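Local coordinates for conserved hypothetical exported protein (Bacteroides fragilis, PDB 4JJA) that is of unknown function but belongs to the NamZ (DUF1343) family and may cleave peptidoglycan as a beta-N-acetylmuramidase, at residues E237-S242 with D305-A310; L243-T248 with N276-N281. All coordinates share one frame; numbering follows the deposited sequence. Where two conformers were deposited one is given.

Overall arrangement
Both contacts lie in the part of the chain matching the NamZ C-terminal family, their centres about 14 Å apart and each 20 to 21 Å from the centre of the chain. Residues 237-242 run directly into 243-248, so one loop between helix 224-233 and strand 253-256 meets helix 305-314 in contact 1 and the proline-rich turn 276-281 in contact 2. A salt bridge of 2.8 Å between Glu237 OE2 and Arg245 NH2 ties them together. A probable hydrogen bond of 3.0 Å runs from Gln279 NE2 to Pro240 O. Glu237 OE1 and Arg245 NH2 each also hydrogen-bond glycerol, probably from the crystallisation liquor, which may mark a pocket.

Contact 1: E237-S242 with D305-A310; sequences EGTPVS and DYLIDA
With CG trans to the backbone nitrogen (chi1 -174°), Leu307 sends CD1 off helix 305-314 to Thr239, whose own rotation (chi1 80°) carries the methyl CG2 toward the helix and leaves OG1 over its own backbone. The two methyls, Thr239 CG2 and Leu307 CD1, meet at 3.8 Å, the side chains lying at a slant to each other; Leu307 was modelled in two conformers, and this distance belongs to one of them. About one helical turn on from Leu307, the methyl of Ala310 receives Val241 CG2, with 4.1 Å from Val241 CG2 to Ala310 CB. The closer approach of the backbones at Ala310 is consistent with its small side chain: the CA atoms of Val241 and Ala310 are 7.8 Å apart, against 8.9 Å for those of Thr239 and Leu307. No hydrogen bond crosses the interface, and about 103 Å² is buried in all, so this is a slender apolar contact. The loop keeps its shape by an ST turn, in which Val241 N donates to Thr239 OG1 at 3.0 Å and 159°; the same hydroxyl is also hydrogen-bonded to Phe236 O. Around this pairing, Phe320 packs on Thr239, helices 325-329 and 333-339 supply Phe325 and Ile338 against Leu307, and backbone bonding of Ser242 with Gly255 joins the loop to strand 253-256.

Contact 2: L243-T248 with N276-N281; sequences LGRGTT and NPPQLN
Pro277 lays its ring carbons against the backbone of Arg245, with CB 3.6 Å from Arg245 O, while the two CB atoms of Arg245 and Pro277 stand 4.2 Å apart. The next proline touches more lightly, Pro278 CD lying 4.5 Å from Arg245 CD, alongside the aliphatic part of the arginine. That side chain runs extended from CG to NE, which carries its guanidinium group on past the prolines. No direct hydrogen bond joins the segments; instead a water donates to both Arg245 O, at 2.8 Å, and Pro278 O, at 2.7 Å, and so bridges the two backbones.

Each segment contains a type II beta turn, Gly244 to Thr247 on one side and Pro277 to Leu280 on the other, and the contact joins the loop before strand 253-256 to the one before strand 284-288, its neighbour in the antiparallel sheet. Both turns close with weak backbone bonds. In the first, Thr247 OG1 reinforces the closure by donating to Gly244 O at 2.7 Å, in the carbonyl plane and on a lone pair (C=O...OG1 angle 125°). Gly246, third residue of that turn, has a positive phi of 91°, as is usual there in a type II turn, and its N packs near Pro277 CB. Farther out, the arginine packs on Asn220 and Phe251, and its NH2 pairs with Glu237 OE2 in a salt bridge and also hydrogen-bonds a bound glycerol. Backbone bonding of Gly246 with Arg269 and of Asn281 with Pro268 ties the first turn, and the residue after the second, to the chain just beyond strand 265-266.

Contact 1: E237-S242 with D305-A310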
ATOM      1  N   GLU A 237      -4.271  10.592   9.734  1.00  8.05           N
ATOM      2  CA  GLU A 237      -5.657  10.226   9.415  1.00  8.33           C
ATOM      3  C   GLU A 237      -6.382   9.718  10.654  1.00  8.46           C
ATOM      4  O   GLU A 237      -7.590   9.603  10.627  1.00 10.62           O
ATOM      5  CB  GLU A 237      -5.705   9.224   8.283  1.00 10.16           C
ATOM      6  CG  GLU A 237      -5.152   9.907   7.011  1.00 13.48           C
ATOM      7  CD  GLU A 237      -5.658   9.536   5.674  1.00 21.78           C
ATOM      8  OE1 GLU A 237      -6.084   8.417   5.492  1.00 23.64           O
ATOM      9  OE2 GLU A 237      -5.532  10.406   4.765  1.00 23.36           O
ATOM     10  N   GLY A 238      -5.664   9.385  11.717  1.00  7.86           N
ATOM     11  CA  GLY A 238      -6.235   9.063  13.017  1.00  8.08           C
ATOM     12  C   GLY A 238      -6.382  10.249  13.930  1.00  7.54           C
ATOM     13  O   GLY A 238      -6.485  10.026  15.145  1.00  8.29           O
ATOM     14  N   THR A 239      -6.394  11.467  13.380  1.00  7.56           N
ATOM     15  CA  THR A 239      -6.428  12.719  14.107  1.00  7.62           C
ATOM     16  C   THR A 239      -7.218  13.706  13.275  1.00  8.31           C
ATOM     17  O   THR A 239      -7.509  13.436  12.102  1.00  8.69           O
ATOM     18  CB  THR A 239      -4.998  13.308  14.328  1.00  7.92           C
ATOM     19  OG1 THR A 239      -4.561  13.974  13.128  1.00  7.81           O
ATOM     20  CG2 THR A 239      -3.977  12.264  14.798  1.00  8.91           C
ATOM     21  N   PRO A 240      -7.484  14.924  13.786  1.00  8.56           N
ATOM     22  CA  PRO A 240      -8.107  15.971  12.962  1.00  9.52           C
ATOM     23  C   PRO A 240      -7.161  16.802  12.097  1.00  9.06           C
ATOM     24  O   PRO A 240      -7.587  17.732  11.421  1.00 10.02           O
ATOM     25  CB  PRO A 240      -8.783  16.865  13.990  1.00 11.18           C
ATOM     26  CG  PRO A 240      -8.484  16.332  15.278  1.00 13.39           C
ATOM     27  CD  PRO A 240      -7.482  15.271  15.198  1.00 10.16           C
ATOM     28  N   VAL A 241      -5.878  16.500  12.146  1.00  8.11           N
ATOM     29  CA  VAL A 241      -4.853  17.302  11.471  1.00  8.37           C
ATOM     30  C   VAL A 241      -4.921  17.029   9.967  1.00  8.76           C
ATOM     31  O   VAL A 241      -5.023  15.888   9.537  1.00  9.78           O
ATOM     32  CB  VAL A 241      -3.454  16.958  12.034  1.00  8.32           C
ATOM     33  CG1 VAL A 241      -2.380  17.663  11.315  1.00 10.32           C
ATOM     34  CG2 VAL A 241      -3.403  17.239  13.522  1.00 10.67           C
ATOM     35  N   SER A 242      -4.849  18.083   9.157  1.00  7.83           N
ATOM     36  CA  SER A 242      -4.741  17.924   7.716  1.00  8.01           C
ATOM     37  C   SER A 242      -3.308  17.497   7.358  1.00  7.87           C
ATOM     38  O   SER A 242      -2.331  18.051   7.889  1.00  8.58           O
ATOM     39  CB  SER A 242      -5.037  19.251   6.978  1.00  9.82           C
ATOM     40  OG  SER A 242      -4.761  19.123   5.570  1.00 10.52           O
ATOM     41  N   ASP A 305       7.776  12.275  15.408  1.00  9.06           N
ATOM     42  CA  ASP A 305       7.956  13.681  15.761  1.00  9.97           C
ATOM     43  C   ASP A 305       6.760  14.527  15.378  1.00  9.21           C
ATOM     44  O   ASP A 305       6.405  15.484  16.089  1.00  9.71           O
ATOM     45  CB  ASP A 305       9.218  14.293  15.094  1.00 10.46           C
ATOM     46  CG  ASP A 305      10.543  13.902  15.726  1.00 13.78           C
ATOM     47  OD1 ASP A 305      10.565  13.345  16.812  1.00 15.15           O
ATOM     48  OD2 ASP A 305      11.593  14.214  15.097  1.00 17.61           O
ATOM     49  N   TYR A 306       6.204  14.262  14.184  1.00  8.85           N
ATOM     50  CA  TYR A 306       5.187  15.129  13.663  1.00  9.31           C
ATOM     51  C   TYR A 306       3.897  14.988  14.472  1.00  8.98           C
ATOM     52  O   TYR A 306       3.257  15.982  14.859  1.00  9.14           O
ATOM     53  CB  TYR A 306       4.944  14.806  12.173  1.00  9.85           C
ATOM     54  CG  TYR A 306       6.225  14.692  11.367  1.00 10.24           C
ATOM     55  CD1 TYR A 306       7.168  15.696  11.395  1.00 10.00           C
ATOM     56  CD2 TYR A 306       6.473  13.600  10.561  1.00 10.98           C
ATOM     57  CE1 TYR A 306       8.373  15.587  10.667  1.00 12.71           C
ATOM     58  CE2 TYR A 306       7.665  13.490   9.821  1.00 11.57           C
ATOM     59  CZ  TYR A 306       8.614  14.490   9.894  1.00 12.24           C
ATOM     60  OH  TYR A 306       9.755  14.384   9.114  1.00 14.66           O
ATOM     61  N   LEU A 307       3.490  13.753  14.714  1.00  9.49           N
ATOM     62  CA  LEU A 307       2.330  13.476  15.489  0.50  8.80           C
ATOM     63  C   LEU A 307       2.416  14.082  16.919  1.00  8.50           C
ATOM     64  O   LEU A 307       1.474  14.682  17.422  1.00  9.54           O
ATOM     65  CB  LEU A 307       2.193  11.954  15.478  0.50  9.29           C
ATOM     66  CG  LEU A 307       0.955  11.389  16.121  0.50  6.25           C
ATOM     67  CD1 LEU A 307      -0.302  11.700  15.326  0.50  8.14           C
ATOM     68  CD2 LEU A 307       1.081   9.906  16.272  0.50  5.29           C
ATOM     69  N   ILE A 308       3.585  13.907  17.519  1.00  8.55           N
ATOM     70  CA  ILE A 308       3.804  14.396  18.876  1.00  8.99           C
ATOM     71  C   ILE A 308       3.770  15.913  18.905  1.00  9.57           C
ATOM     72  O   ILE A 308       3.194  16.539  19.810  1.00  9.48           O
ATOM     73  CB  ILE A 308       5.102  13.778  19.434  1.00  9.99           C
ATOM     74  CG1 ILE A 308       4.915  12.276  19.645  1.00 10.31           C
ATOM     75  CG2 ILE A 308       5.608  14.531  20.706  1.00 12.12           C
ATOM     76  CD1 ILE A 308       6.183  11.517  20.020  1.00 12.39           C
ATOM     77  N   ASP A 309       4.377  16.535  17.900  1.00  8.76           N
ATOM     78  CA  ASP A 309       4.336  17.979  17.784  1.00  9.69           C
ATOM     79  C   ASP A 309       2.913  18.514  17.737  1.00  8.42           C
ATOM     80  O   ASP A 309       2.559  19.438  18.477  1.00  9.76           O
ATOM     81  CB  ASP A 309       5.116  18.384  16.525  1.00 10.85           C
ATOM     82  CG  ASP A 309       5.135  19.872  16.269  1.00 13.39           C
ATOM     83  OD1 ASP A 309       5.529  20.578  17.199  1.00 19.45           O
ATOM     84  OD2 ASP A 309       4.876  20.283  15.157  1.00 18.75           O
ATOM     85  N   ALA A 310       2.120  17.961  16.829  1.00  8.25           N
ATOM     86  CA  ALA A 310       0.761  18.416  16.711  1.00  8.11           C
ATOM     87  C   ALA A 310      -0.069  18.173  17.962  1.00  7.99           C
ATOM     88  O   ALA A 310      -0.847  19.019  18.372  1.00  9.19           O
ATOM     89  CB  ALA A 310       0.093  17.766  15.500  1.00  8.94           C
TER

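Contact 2: L243-T248 with N276-N281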
ATOM      1  N   LEU A 243      -3.213  16.596   6.375  1.00  7.69           N
ATOM      2  CA  LEU A 243      -1.935  16.188   5.829  1.00  8.38           C
ATOM      3  C   LEU A 243      -1.775  16.671   4.387  1.00  8.95           C
ATOM      4  O   LEU A 243      -0.933  16.164   3.616  1.00  9.77           O
ATOM      5  CB  LEU A 243      -1.718  14.687   5.987  1.00  8.54           C
ATOM      6  CG  LEU A 243      -2.808  13.750   5.493  1.00  8.25           C
ATOM      7  CD1 LEU A 243      -2.902  13.658   3.975  1.00 10.17           C
ATOM      8  CD2 LEU A 243      -2.573  12.342   6.066  1.00 10.84           C
ATOM      9  N   GLY A 244      -2.584  17.671   4.012  1.00  8.61           N
ATOM     10  CA  GLY A 244      -2.404  18.312   2.712  1.00  9.25           C
ATOM     11  C   GLY A 244      -3.276  17.833   1.584  1.00  9.32           C
ATOM     12  O   GLY A 244      -3.077  18.281   0.445  1.00  9.98           O
ATOM     13  N   ARG A 245      -4.215  16.934   1.838  1.00  8.89           N
ATOM     14  CA  ARG A 245      -5.219  16.678   0.772  1.00  9.65           C
ATOM     15  C   ARG A 245      -5.913  18.009   0.472  1.00  9.64           C
ATOM     16  O   ARG A 245      -6.302  18.719   1.377  1.00 10.32           O
ATOM     17  CB  ARG A 245      -6.219  15.639   1.159  1.00  9.99           C
ATOM     18  CG  ARG A 245      -5.668  14.229   1.294  1.00 12.74           C
ATOM     19  CD  ARG A 245      -6.844  13.321   1.735  1.00 15.82           C
ATOM     20  NE  ARG A 245      -6.409  12.011   2.213  1.00 19.58           N
ATOM     21  CZ  ARG A 245      -6.205  10.960   1.460  1.00 18.90           C
ATOM     22  NH1 ARG A 245      -6.511  10.993   0.174  1.00 20.10           N
ATOM     23  NH2 ARG A 245      -5.790   9.818   2.008  1.00 17.48           N
ATOM     24  N   GLY A 246      -6.085  18.307  -0.807  1.00  8.97           N
ATOM     25  CA  GLY A 246      -6.633  19.592  -1.241  1.00  8.76           C
ATOM     26  C   GLY A 246      -5.583  20.668  -1.505  1.00  9.32           C
ATOM     27  O   GLY A 246      -5.962  21.796  -1.775  1.00 10.06           O
ATOM     28  N   THR A 247      -4.290  20.283  -1.467  1.00  8.74           N
ATOM     29  CA  THR A 247      -3.210  21.192  -1.699  1.00  8.71           C
ATOM     30  C   THR A 247      -2.295  20.600  -2.790  1.00  9.27           C
ATOM     31  O   THR A 247      -2.443  19.456  -3.198  1.00  9.67           O
ATOM     32  CB  THR A 247      -2.366  21.495  -0.426  1.00 10.35           C
ATOM     33  OG1 THR A 247      -1.488  20.398  -0.153  1.00  9.61           O
ATOM     34  CG2 THR A 247      -3.253  21.871   0.764  1.00 11.42           C
ATOM     35  N   THR A 248      -1.259  21.372  -3.156  1.00  8.98           N
ATOM     36  CA  THR A 248      -0.219  20.874  -4.029  1.00  9.91           C
ATOM     37  C   THR A 248       0.757  19.909  -3.369  1.00  9.28           C
ATOM     38  O   THR A 248       1.625  19.366  -4.052  1.00 10.39           O
ATOM     39  CB  THR A 248       0.557  21.996  -4.676  1.00 10.97           C
ATOM     40  OG1 THR A 248       1.277  22.719  -3.674  1.00 12.29           O
ATOM     41  CG2 THR A 248      -0.347  22.937  -5.521  1.00 12.62           C
ATOM     42  N   ASN A 276     -13.863  16.736  -0.713  1.00 17.87           N
ATOM     43  CA  ASN A 276     -14.427  17.112   0.568  0.80 18.20           C
ATOM     44  C   ASN A 276     -13.288  16.822   1.593  1.00 19.28           C
ATOM     45  O   ASN A 276     -13.493  16.012   2.525  1.00 21.89           O
ATOM     46  CB  ASN A 276     -15.823  16.358   0.852  0.80 18.31           C
ATOM     47  CG  ASN A 276     -16.996  16.565  -0.266  0.80 19.22           C
ATOM     48  OD1 ASN A 276     -17.218  17.691  -0.787  0.80 23.89           O
ATOM     49  ND2 ASN A 276     -17.781  15.491  -0.575  0.80 18.00           N
ATOM     50  N   PRO A 277     -12.068  17.460   1.433  1.00 17.82           N
ATOM     51  CA  PRO A 277     -10.916  17.132   2.218  1.00 17.12           C
ATOM     52  C   PRO A 277     -11.030  17.646   3.664  1.00 16.06           C
ATOM     53  O   PRO A 277     -11.803  18.567   3.931  1.00 16.19           O
ATOM     54  CB  PRO A 277      -9.742  17.831   1.475  1.00 17.49           C
ATOM     55  CG  PRO A 277     -10.369  19.060   0.925  1.00 17.39           C
ATOM     56  CD  PRO A 277     -11.742  18.580   0.498  1.00 17.65           C
ATOM     57  N   PRO A 278     -10.246  17.064   4.562  1.00 15.42           N
ATOM     58  CA  PRO A 278     -10.147  17.574   5.908  1.00 15.58           C
ATOM     59  C   PRO A 278      -9.806  19.067   5.909  1.00 13.98           C
ATOM     60  O   PRO A 278      -8.891  19.507   5.214  1.00 13.83           O
ATOM     61  CB  PRO A 278      -9.043  16.694   6.529  1.00 16.90           C
ATOM     62  CG  PRO A 278      -9.064  15.450   5.696  1.00 17.97           C
ATOM     63  CD  PRO A 278      -9.466  15.828   4.364  1.00 16.73           C
ATOM     64  N   GLN A 279     -10.516  19.846   6.722  1.00 13.83           N
ATOM     65  CA  GLN A 279     -10.242  21.246   6.868  1.00 12.85           C
ATOM     66  C   GLN A 279     -10.434  22.043   5.569  1.00 11.96           C
ATOM     67  O   GLN A 279      -9.777  23.060   5.349  1.00 13.40           O
ATOM     68  CB  GLN A 279      -8.860  21.512   7.507  1.00 12.29           C
ATOM     69  CG  GLN A 279      -8.553  20.680   8.771  1.00 12.44           C
ATOM     70  CD  GLN A 279      -9.492  20.906   9.907  1.00 11.11           C
ATOM     71  OE1 GLN A 279     -10.256  21.846   9.936  1.00 12.94           O
ATOM     72  NE2 GLN A 279      -9.473  19.979  10.870  1.00 12.21           N
ATOM     73  N   LEU A 280     -11.354  21.576   4.732  1.00 12.74           N
ATOM     74  CA  LEU A 280     -11.707  22.222   3.490  1.00 12.38           C
ATOM     75  C   LEU A 280     -11.945  23.700   3.711  1.00 12.17           C
ATOM     76  O   LEU A 280     -12.783  24.077   4.541  1.00 13.53           O
ATOM     77  CB  LEU A 280     -12.949  21.586   2.874  1.00 12.67           C
ATOM     78  CG  LEU A 280     -13.538  22.285   1.667  1.00 13.62           C
ATOM     79  CD1 LEU A 280     -12.514  22.411   0.495  1.00 14.28           C
ATOM     80  CD2 LEU A 280     -14.803  21.566   1.214  1.00 14.32           C
ATOM     81  N   ASN A 281     -11.253  24.539   2.948  1.00 11.69           N
ATOM     82  CA  ASN A 281     -11.397  25.983   2.947  1.00 11.78           C
ATOM     83  C   ASN A 281     -11.028  26.677   4.263  1.00 12.34           C
ATOM     84  O   ASN A 281     -11.324  27.852   4.452  1.00 15.21           O
ATOM     85  CB  ASN A 281     -12.772  26.419   2.443  1.00 12.64           C
ATOM     86  CG  ASN A 281     -13.007  26.063   0.968  1.00 11.76           C
ATOM     87  OD1 ASN A 281     -12.089  26.103   0.143  1.00 12.13           O
ATOM     88  ND2 ASN A 281     -14.237  25.699   0.626  1.00 13.78           N
TER
HETATM   89  O   HOH W   1      -6.798  18.258   4.054  1.00 10.54           O